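Local coordinates for protein BT_4661 (Bacteroides thetaiotaomicron, PDB 4AK2) that binds sulfated heparin and heparan sulphate chains at the bacterial surface, probably to help capture them, through the carboxy-terminal ligand-binding domain that this chain represents, at residues Tyr242-Tyr253 and Ala267-Thr278. Sequence-based numbering, arbitrary orientation.
Sequences YANGAMIGQITY and ARVSPIFIWFDT. With NA (sodium ion), chain C; IDS (2-O-sulfo-alpha-L-idopyranuronic acid), chain B; SGN (2-deoxy-6-O-sulfo-2-(sulfoamino)-alpha-D-glucopyranose), chain D.
Met-247 and Ile-274 form a hydrogen-bonded antiparallel pair, Ile-274 N giving a straight bond to Met-247 O (2.9 Å, 178°), and this hairpin illustrates how two strands stay paired across an interruption. Reciprocal backbone bonds join Gly-245 to Phe-276 and Ile-251 to Val-269. Between the Met-247/Ile-274 and Ile-251/Val-269 pairs a short loop, Ser-270 to Ile-272, interrupts the second strand, and two waters bridge the backbones: one from Met-247 O to Ile-272 O, the other from Gly-249 O to Ile-272 N. At this break, one of two modelled Ser-270 conformers binds a sodium ion through OG (2.9 Å), as does Asp-163 O.

Apolar contacts fill both faces. Ile-248 lays CB over the Phe-273 ring, 3.7 Å from its centroid, while Met-247 CB meets the Phe-276 ring at its edge. With Tyr-253 CG between backbone N and carbonyl carbon (chi1 61°), its ring lies across Ala-267, whose CB sits over one face. Alanine replacing Tyr-253 is likely to strip that methyl of its aromatic cover and leave Asp-120 O and Ser-119 OG without their hydroxyl partner.

Polar groups at one end grip the glycan. Extended Gln-250 sends NE2 to sulfate oxygen O2S of IDS (3.0 Å), and Arg-268 NH1 reaches the same oxygen at 2.9 Å. Arg-268 also clasps the SGN sulfate, NH1 bonding O4S and NH2 bonding O5S (3.0 Å); Ala-263 O holds its NE, and Arg-162 bonds Gln-250 OE1.

In the mixed sheet, strand 241-254 runs between strand 268-276 and strands 157-161 and 163-168, while strand 131-134 pairs in parallel with 268-276.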
# COMPACT_ATOMS: atom_id res chain seq x y z
N TYR A 242 13.30 11.04 -5.23
CA TYR A 242 12.79 9.67 -5.16
C TYR A 242 11.31 9.65 -4.75
O TYR A 242 10.86 10.52 -3.97
CB TYR A 242 13.61 8.83 -4.16
CG TYR A 242 14.90 8.39 -4.75
CD1 TYR A 242 14.94 7.24 -5.54
CD2 TYR A 242 16.10 9.07 -4.51
CE1 TYR A 242 16.14 6.80 -6.09
CE2 TYR A 242 17.29 8.64 -5.06
CZ TYR A 242 17.31 7.50 -5.84
OH TYR A 242 18.51 7.08 -6.36
N ALA A 243 10.59 8.65 -5.22
CA ALA A 243 9.25 8.39 -4.71
C ALA A 243 9.29 8.26 -3.19
O ALA A 243 10.19 7.56 -2.64
CB ALA A 243 8.61 7.15 -5.30
N ASN A 244 8.35 8.90 -2.50
CA ASN A 244 8.16 8.77 -1.08
C ASN A 244 6.66 8.81 -0.90
O ASN A 244 6.04 9.90 -0.86
CB ASN A 244 8.89 9.85 -0.28
CG ASN A 244 8.81 9.61 1.19
OD1 ASN A 244 7.74 9.64 1.77
ND2 ASN A 244 9.97 9.34 1.79
N GLY A 245 6.03 7.66 -0.94
CA GLY A 245 4.59 7.58 -1.12
C GLY A 245 4.13 6.17 -1.36
O GLY A 245 4.94 5.22 -1.27
N ALA A 246 2.85 5.97 -1.63
CA ALA A 246 2.25 4.65 -1.66
C ALA A 246 1.46 4.42 -2.94
O ALA A 246 0.64 5.30 -3.32
CB ALA A 246 1.36 4.43 -0.45
N MET A 247 1.61 3.29 -3.58
CA MET A 247 0.92 2.91 -4.82
C MET A 247 0.07 1.69 -4.63
O MET A 247 0.52 0.66 -4.04
CB MET A 247 1.93 2.71 -5.96
CG MET A 247 1.30 2.42 -7.34
SD MET A 247 0.79 0.70 -7.63
CE MET A 247 2.38 -0.06 -7.92
N ILE A 248 -1.17 1.78 -5.12
CA ILE A 248 -2.06 0.63 -5.19
C ILE A 248 -2.53 0.42 -6.63
O ILE A 248 -2.77 1.45 -7.33
CB ILE A 248 -3.20 0.73 -4.17
CG1 ILE A 248 -4.08 -0.52 -4.20
CG2 ILE A 248 -4.06 2.00 -4.41
CD1 ILE A 248 -5.08 -0.59 -3.05
N GLY A 249 -2.66 -0.81 -7.08
CA GLY A 249 -3.25 -1.14 -8.41
C GLY A 249 -4.07 -2.37 -8.31
O GLY A 249 -3.85 -3.22 -7.45
N GLN A 250 -5.07 -2.53 -9.18
CA GLN A 250 -5.81 -3.76 -9.28
C GLN A 250 -4.97 -4.83 -9.94
O GLN A 250 -4.29 -4.57 -10.95
CB GLN A 250 -7.12 -3.55 -10.08
CG GLN A 250 -8.00 -4.78 -9.97
CD GLN A 250 -9.15 -4.72 -10.96
OE1 GLN A 250 -9.00 -5.17 -12.09
NE2 GLN A 250 -10.29 -4.10 -10.54
N ILE A 251 -5.08 -6.03 -9.36
CA ILE A 251 -4.36 -7.22 -9.83
C ILE A 251 -5.41 -8.28 -10.23
O ILE A 251 -6.44 -8.42 -9.56
CB ILE A 251 -3.40 -7.75 -8.73
CG1 ILE A 251 -2.33 -6.71 -8.42
CG2 ILE A 251 -2.75 -9.07 -9.14
CD1 ILE A 251 -1.54 -7.01 -7.13
N THR A 252 -5.19 -8.93 -11.37
CA THR A 252 -6.11 -9.97 -11.82
C THR A 252 -5.42 -11.32 -11.77
O THR A 252 -4.17 -11.41 -11.82
CB THR A 252 -6.66 -9.69 -13.22
OG1 THR A 252 -5.59 -9.62 -14.16
CG2 THR A 252 -7.43 -8.36 -13.21
N TYR A 253 -6.20 -12.39 -11.70
CA TYR A 253 -5.59 -13.73 -11.66
C TYR A 253 -6.36 -14.66 -12.57
O TYR A 253 -7.50 -14.38 -12.97
CB TYR A 253 -5.52 -14.30 -10.24
CG TYR A 253 -6.85 -14.47 -9.55
CD1 TYR A 253 -7.64 -15.61 -9.78
CD2 TYR A 253 -7.28 -13.55 -8.59
CE1 TYR A 253 -8.85 -15.79 -9.13
CE2 TYR A 253 -8.51 -13.71 -7.95
CZ TYR A 253 -9.26 -14.84 -8.19
OH TYR A 253 -10.45 -15.01 -7.53
N ALA A 267 -12.53 -12.11 -10.32
CA ALA A 267 -11.12 -12.53 -10.24
C ALA A 267 -10.19 -11.30 -10.27
O ALA A 267 -9.12 -11.34 -10.87
CB ALA A 267 -10.81 -13.51 -11.38
N ARG A 268 -10.64 -10.22 -9.61
CA ARG A 268 -9.95 -8.95 -9.55
C ARG A 268 -9.91 -8.48 -8.13
O ARG A 268 -10.96 -8.40 -7.46
CB ARG A 268 -10.69 -7.91 -10.37
CG ARG A 268 -11.00 -8.34 -11.81
CD ARG A 268 -11.64 -7.21 -12.59
NE ARG A 268 -12.11 -7.70 -13.89
CZ ARG A 268 -13.00 -7.06 -14.64
NH1 ARG A 268 -13.52 -5.92 -14.18
NH2 ARG A 268 -13.38 -7.58 -15.80
N VAL A 269 -8.73 -8.09 -7.69
CA VAL A 269 -8.51 -7.67 -6.28
C VAL A 269 -7.46 -6.59 -6.23
O VAL A 269 -6.64 -6.46 -7.17
CB VAL A 269 -8.11 -8.88 -5.39
CG1 VAL A 269 -9.32 -9.74 -5.04
CG2 VAL A 269 -6.96 -9.68 -6.02
N SER A 270 -7.39 -5.85 -5.12
CA SER A 270 -6.28 -4.94 -4.89
C SER A 270 -5.71 -5.25 -3.51
O SER A 270 -5.99 -4.58 -2.51
CB SER A 270 -6.70 -3.47 -5.02
OG SER A 270 -7.25 -3.20 -6.33
N PRO A 271 -4.87 -6.30 -3.45
CA PRO A 271 -4.47 -6.91 -2.17
C PRO A 271 -3.20 -6.33 -1.54
O PRO A 271 -2.82 -6.77 -0.43
CB PRO A 271 -4.24 -8.38 -2.60
CG PRO A 271 -3.61 -8.24 -3.98
CD PRO A 271 -4.48 -7.13 -4.62
N ILE A 272 -2.53 -5.42 -2.22
CA ILE A 272 -1.20 -4.99 -1.74
C ILE A 272 -0.97 -3.50 -2.01
O ILE A 272 -1.25 -3.01 -3.10
CB ILE A 272 -0.08 -5.88 -2.33
CG1 ILE A 272 1.30 -5.58 -1.69
CG2 ILE A 272 0.03 -5.75 -3.85
CD1 ILE A 272 2.39 -6.59 -2.06
N PHE A 273 -0.42 -2.84 -1.02
CA PHE A 273 0.06 -1.48 -1.17
C PHE A 273 1.57 -1.46 -1.22
O PHE A 273 2.21 -2.20 -0.44
CB PHE A 273 -0.41 -0.60 0.01
CG PHE A 273 -1.40 0.48 -0.35
CD1 PHE A 273 -0.98 1.61 -1.05
CD2 PHE A 273 -2.69 0.37 0.11
CE1 PHE A 273 -1.89 2.61 -1.38
CE2 PHE A 273 -3.62 1.38 -0.19
CZ PHE A 273 -3.20 2.50 -0.92
N ILE A 274 2.18 -0.71 -2.12
CA ILE A 274 3.62 -0.56 -2.16
C ILE A 274 3.97 0.81 -1.57
O ILE A 274 3.46 1.84 -2.01
CB ILE A 274 4.16 -0.59 -3.62
CG1 ILE A 274 3.64 -1.78 -4.42
CG2 ILE A 274 5.69 -0.50 -3.61
CD1 ILE A 274 3.74 -3.12 -3.77
N TRP A 275 4.81 0.85 -0.53
CA TRP A 275 5.20 2.08 0.11
C TRP A 275 6.64 2.34 -0.16
O TRP A 275 7.52 1.56 0.36
CB TRP A 275 4.86 2.04 1.60
CG TRP A 275 5.25 3.25 2.40
CD1 TRP A 275 5.80 4.45 1.97
CD2 TRP A 275 5.12 3.38 3.84
NE1 TRP A 275 6.01 5.30 3.05
CE2 TRP A 275 5.62 4.70 4.20
CE3 TRP A 275 4.67 2.53 4.85
CZ2 TRP A 275 5.67 5.13 5.52
CZ3 TRP A 275 4.70 2.96 6.17
CH2 TRP A 275 5.19 4.25 6.50
N PHE A 276 6.99 3.32 -0.96
CA PHE A 276 8.36 3.69 -1.32
C PHE A 276 8.89 4.69 -0.32
O PHE A 276 8.29 5.72 -0.04
CB PHE A 276 8.38 4.40 -2.70
CG PHE A 276 7.72 3.62 -3.80
CD1 PHE A 276 8.42 2.71 -4.60
CD2 PHE A 276 6.36 3.83 -4.09
CE1 PHE A 276 7.81 2.02 -5.62
CE2 PHE A 276 5.75 3.13 -5.11
CZ PHE A 276 6.45 2.22 -5.88
N ASP A 277 10.09 4.39 0.23
CA ASP A 277 10.82 5.36 1.07
C ASP A 277 12.29 4.95 1.09
O ASP A 277 12.61 3.78 1.38
CB ASP A 277 10.24 5.36 2.51
CG ASP A 277 10.73 6.50 3.37
OD1 ASP A 277 11.92 6.84 3.32
OD2 ASP A 277 9.91 6.99 4.17
N THR A 278 13.16 5.88 0.73
CA THR A 278 14.60 5.62 0.76
C THR A 278 15.15 5.25 2.16
O THR A 278 16.27 4.73 2.24
CB THR A 278 15.43 6.80 0.22
OG1 THR A 278 15.07 7.99 0.89
CG2 THR A 278 15.26 6.97 -1.27
NA NA C . -6.94 -0.52 -7.33
C1 IDS B . -14.96 -1.01 -13.71
C2 IDS B . -14.02 -1.59 -12.69
C3 IDS B . -13.34 -0.54 -11.77
C4 IDS B . -14.34 0.49 -11.26
C5 IDS B . -15.09 1.05 -12.48
C6 IDS B . -15.98 2.20 -12.12
O2 IDS B . -14.74 -2.60 -11.96
O3 IDS B . -12.31 0.12 -12.52
O4 IDS B . -15.23 -0.18 -10.36
O5 IDS B . -15.79 -0.02 -13.12
O6A IDS B . -15.44 3.19 -11.58
O6B IDS B . -17.20 2.13 -12.35
S IDS B . -14.01 -3.73 -11.22
O1S IDS B . -15.02 -4.80 -11.15
O2S IDS B . -12.84 -4.08 -12.03
O3S IDS B . -13.63 -3.19 -9.88
C1 SGN D . -14.50 0.12 -18.81
C2 SGN D . -15.15 1.22 -17.95
C3 SGN D . -14.70 1.13 -16.48
C4 SGN D . -14.94 -0.31 -15.99
C5 SGN D . -14.18 -1.31 -16.91
C6 SGN D . -14.33 -2.80 -16.57
N2 SGN D . -14.92 2.53 -18.55
O3 SGN D . -15.43 2.06 -15.66
O4 SGN D . -14.18 -0.46 -14.77
O5 SGN D . -14.73 -1.15 -18.23
O6 SGN D . -15.72 -3.10 -16.66
S1 SGN D . -15.98 3.12 -19.60
O1S SGN D . -16.22 2.11 -20.61
O2S SGN D . -17.13 3.48 -18.83
O3S SGN D . -15.23 4.37 -20.24
S2 SGN D . -16.19 -4.50 -16.23
O4S SGN D . -15.97 -4.54 -14.78
O5S SGN D . -15.22 -5.53 -16.96
O6S SGN D . -17.56 -4.61 -16.53
O HOH W 1 11.91 8.22 -0.47
O HOH W 2 7.33 7.74 3.74
O HOH W 3 10.43 9.60 4.84
O HOH W 4 0.00 -2.09 -5.40
O HOH W 5 -3.09 -4.18 -4.88
O HOH W 6 -8.36 0.35 -5.37